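Local atomic coordinates of segregation and condensation protein A (Bacillus subtilis, PDB entry 5H66), a protein that is the kleisin subunit of the bacterial SMC-ScpAB condensin complex and probably takes part in organising and segregating the chromosome. Residues 55-59 and 71-75. Numbering follows the deposited sequence.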
ATOM      1  N   ASN C  55      -4.204  10.312 -26.228  1.00 53.71           N
ATOM      2  CA  ASN C  55      -4.196  11.402 -27.194  1.00 55.74           C
ATOM      3  C   ASN C  55      -5.296  11.268 -28.238  1.00 59.05           C
ATOM      4  O   ASN C  55      -5.244  11.954 -29.265  1.00 60.95           O
ATOM      5  CB  ASN C  55      -2.829  11.489 -27.876  1.00 57.13           C
ATOM      6  CG  ASN C  55      -1.719  11.829 -26.903  1.00 56.75           C
ATOM      7  OD1 ASN C  55      -1.963  12.415 -25.844  1.00 56.45           O
ATOM      8  ND2 ASN C  55      -0.492  11.459 -27.251  1.00 53.84           N
ATOM      9  N   GLN C  56      -6.277  10.392 -28.001  1.00 58.83           N
ATOM     10  CA  GLN C  56      -7.471  10.283 -28.842  1.00 60.26           C
ATOM     11  C   GLN C  56      -7.113  10.003 -30.300  1.00 62.99           C
ATOM     12  O   GLN C  56      -7.763  10.499 -31.222  1.00 63.07           O
ATOM     13  CB  GLN C  56      -8.338  11.540 -28.726  1.00 60.48           C
ATOM     14  CG  GLN C  56      -8.579  12.015 -27.295  1.00 60.55           C
ATOM     15  CD  GLN C  56     -10.012  11.799 -26.833  1.00 63.35           C
ATOM     16  OE1 GLN C  56     -10.596  10.735 -27.051  1.00 65.08           O
ATOM     17  NE2 GLN C  56     -10.584  12.809 -26.184  1.00 64.89           N
ATOM     18  N   LEU C  57      -6.068   9.201 -30.516  1.00 62.07           N
ATOM     19  CA  LEU C  57      -5.630   8.844 -31.858  1.00 62.64           C
ATOM     20  C   LEU C  57      -5.923   7.400 -32.229  1.00 65.39           C
ATOM     21  O   LEU C  57      -5.797   7.045 -33.407  1.00 66.38           O
ATOM     22  CB  LEU C  57      -4.120   9.097 -32.020  1.00 60.56           C
ATOM     23  CG  LEU C  57      -3.581  10.502 -31.754  1.00 58.43           C
ATOM     24  CD1 LEU C  57      -2.067  10.511 -31.865  1.00 59.90           C
ATOM     25  CD2 LEU C  57      -4.192  11.508 -32.711  1.00 62.79           C
ATOM     26  N   VAL C  58      -6.303   6.559 -31.271  1.00 62.24           N
ATOM     27  CA  VAL C  58      -6.515   5.137 -31.511  1.00 65.43           C
ATOM     28  C   VAL C  58      -7.766   4.698 -30.764  1.00 66.10           C
ATOM     29  O   VAL C  58      -8.032   5.169 -29.653  1.00 66.88           O
ATOM     30  CB  VAL C  58      -5.285   4.311 -31.075  1.00 66.36           C
ATOM     31  CG1 VAL C  58      -5.628   2.838 -30.964  1.00 67.32           C
ATOM     32  CG2 VAL C  58      -4.130   4.517 -32.043  1.00 65.12           C
ATOM     33  N   LEU C  59      -8.548   3.814 -31.383  1.00 69.84           N
ATOM     34  CA  LEU C  59      -9.679   3.170 -30.728  1.00 68.09           C
ATOM     35  C   LEU C  59      -9.304   1.738 -30.373  1.00 67.99           C
ATOM     36  O   LEU C  59      -8.712   1.018 -31.183  1.00 66.32           O
ATOM     37  CB  LEU C  59     -10.925   3.187 -31.622  1.00 70.02           C
ATOM     38  CG  LEU C  59     -11.981   2.084 -31.454  1.00 72.08           C
ATOM     39  CD1 LEU C  59     -12.671   2.142 -30.087  1.00 71.58           C
ATOM     40  CD2 LEU C  59     -13.014   2.160 -32.572  1.00 73.19           C
ATOM     41  N   ILE C  71      -6.973  -2.801 -32.461  1.00 71.54           N
ATOM     42  CA  ILE C  71      -6.559  -1.406 -32.546  1.00 71.62           C
ATOM     43  C   ILE C  71      -7.101  -0.812 -33.839  1.00 73.59           C
ATOM     44  O   ILE C  71      -7.044  -1.450 -34.898  1.00 75.27           O
ATOM     45  CB  ILE C  71      -5.022  -1.293 -32.486  1.00 71.62           C
ATOM     46  CG1 ILE C  71      -4.506  -1.671 -31.096  1.00 69.95           C
ATOM     47  CG2 ILE C  71      -4.556   0.098 -32.876  1.00 71.37           C
ATOM     48  CD1 ILE C  71      -3.501  -2.787 -31.092  1.00 69.02           C
ATOM     49  N   THR C  72      -7.624   0.410 -33.754  1.00 72.36           N
ATOM     50  CA  THR C  72      -8.137   1.114 -34.921  1.00 73.21           C
ATOM     51  C   THR C  72      -7.803   2.594 -34.807  1.00 72.98           C
ATOM     52  O   THR C  72      -7.958   3.192 -33.738  1.00 72.43           O
ATOM     53  CB  THR C  72      -9.657   0.926 -35.068  1.00 72.98           C
ATOM     54  OG1 THR C  72      -9.950  -0.459 -35.296  1.00 75.19           O
ATOM     55  CG2 THR C  72     -10.196   1.748 -36.231  1.00 71.42           C
ATOM     56  N   GLY C  73      -7.335   3.178 -35.910  1.00 73.74           N
ATOM     57  CA  GLY C  73      -7.071   4.601 -35.936  1.00 73.18           C
ATOM     58  C   GLY C  73      -8.341   5.421 -35.822  1.00 75.39           C
ATOM     59  O   GLY C  73      -9.450   4.946 -36.063  1.00 77.58           O
ATOM     60  N   SER C  74      -8.172   6.688 -35.450  1.00 76.50           N
ATOM     61  CA  SER C  74      -9.297   7.578 -35.184  1.00 80.08           C
ATOM     62  C   SER C  74      -9.525   8.627 -36.262  1.00 84.45           C
ATOM     63  O   SER C  74     -10.677   8.964 -36.547  1.00 85.42           O
ATOM     64  CB  SER C  74      -9.105   8.282 -33.837  1.00 76.69           C
ATOM     65  OG  SER C  74     -10.305   8.910 -33.419  1.00 79.83           O
ATOM     66  N   GLU C  75      -8.457   9.164 -36.854  1.00 86.68           N
ATOM     67  CA  GLU C  75      -8.548  10.211 -37.876  1.00 90.02           C
ATOM     68  C   GLU C  75      -9.228  11.474 -37.340  1.00 91.19           C
ATOM     69  O   GLU C  75      -9.599  11.563 -36.167  1.00 90.12           O
ATOM     70  CB  GLU C  75      -9.291   9.696 -39.116  1.00 91.58           C
ATOM     71  CG  GLU C  75      -8.927  10.402 -40.413  1.00 94.88           C
ATOM     72  CD  GLU C  75     -10.025  10.300 -41.457  1.00 96.53           C
ATOM     73  OE1 GLU C  75     -11.199  10.115 -41.070  1.00 95.13           O
ATOM     74  OE2 GLU C  75      -9.714  10.410 -42.663  1.00 97.33           O
TER
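Leu59 and Thr72 face each other as an antiparallel hydrogen-bonded pair and exchange both of their backbone bonds. Leu59 N gives its hydrogen to Thr72 O with 2.5 Å between the two atoms, a length so short that it should be read with caution. In return Thr72 N reaches Leu59 O at 2.9 Å. Next along, Val58 and Gly73 form a non-hydrogen-bonded pair, beyond which the ladder frays: Ser74 N still turns to Leu57 O, but the bond is weak, 3.2 Å long with only 129° at the hydrogen. Two CA-H...O contacts fill in between these bonds. Val58 CA sits 3.3 Å from Thr72 O, so that carbonyl takes a C-H contact besides its N-H bond, and Ile71 CA approaches Leu59 O in the same manner.

The two strands, 58-62 and 69-73, make a beta hairpin within a small three-stranded antiparallel sheet, consistent with the winged-helix fold of kleisin C-terminal domains. Helix 39-54 leads into it through a tight turn: it closes in a Schellman motif with Gln56, at positive phi, as C-prime residue, and the strand begins at Val58. Strand 69-73 is the middle one, and on its other edge Ile71 bonds through its backbone to Ile28 of strand 28-29.

Apolar packing lies on the face carrying Val58. Its CG1, swung anti to the backbone N (chi1 165°), meets Ile71 CG2 at 3.5 Å, the two side chains crossing at a slant. Both residues are buried against Leu21 of helix 11-23, with Leu52 also touching Val58. Leu59 and Thr72 share the opposite face, Leu59 CB lying 4.3 Å from Thr72 CB. Past the strand end, Ser74 lays its CB against the Leu57 carbonyl, 3.6 Å from Leu57 O.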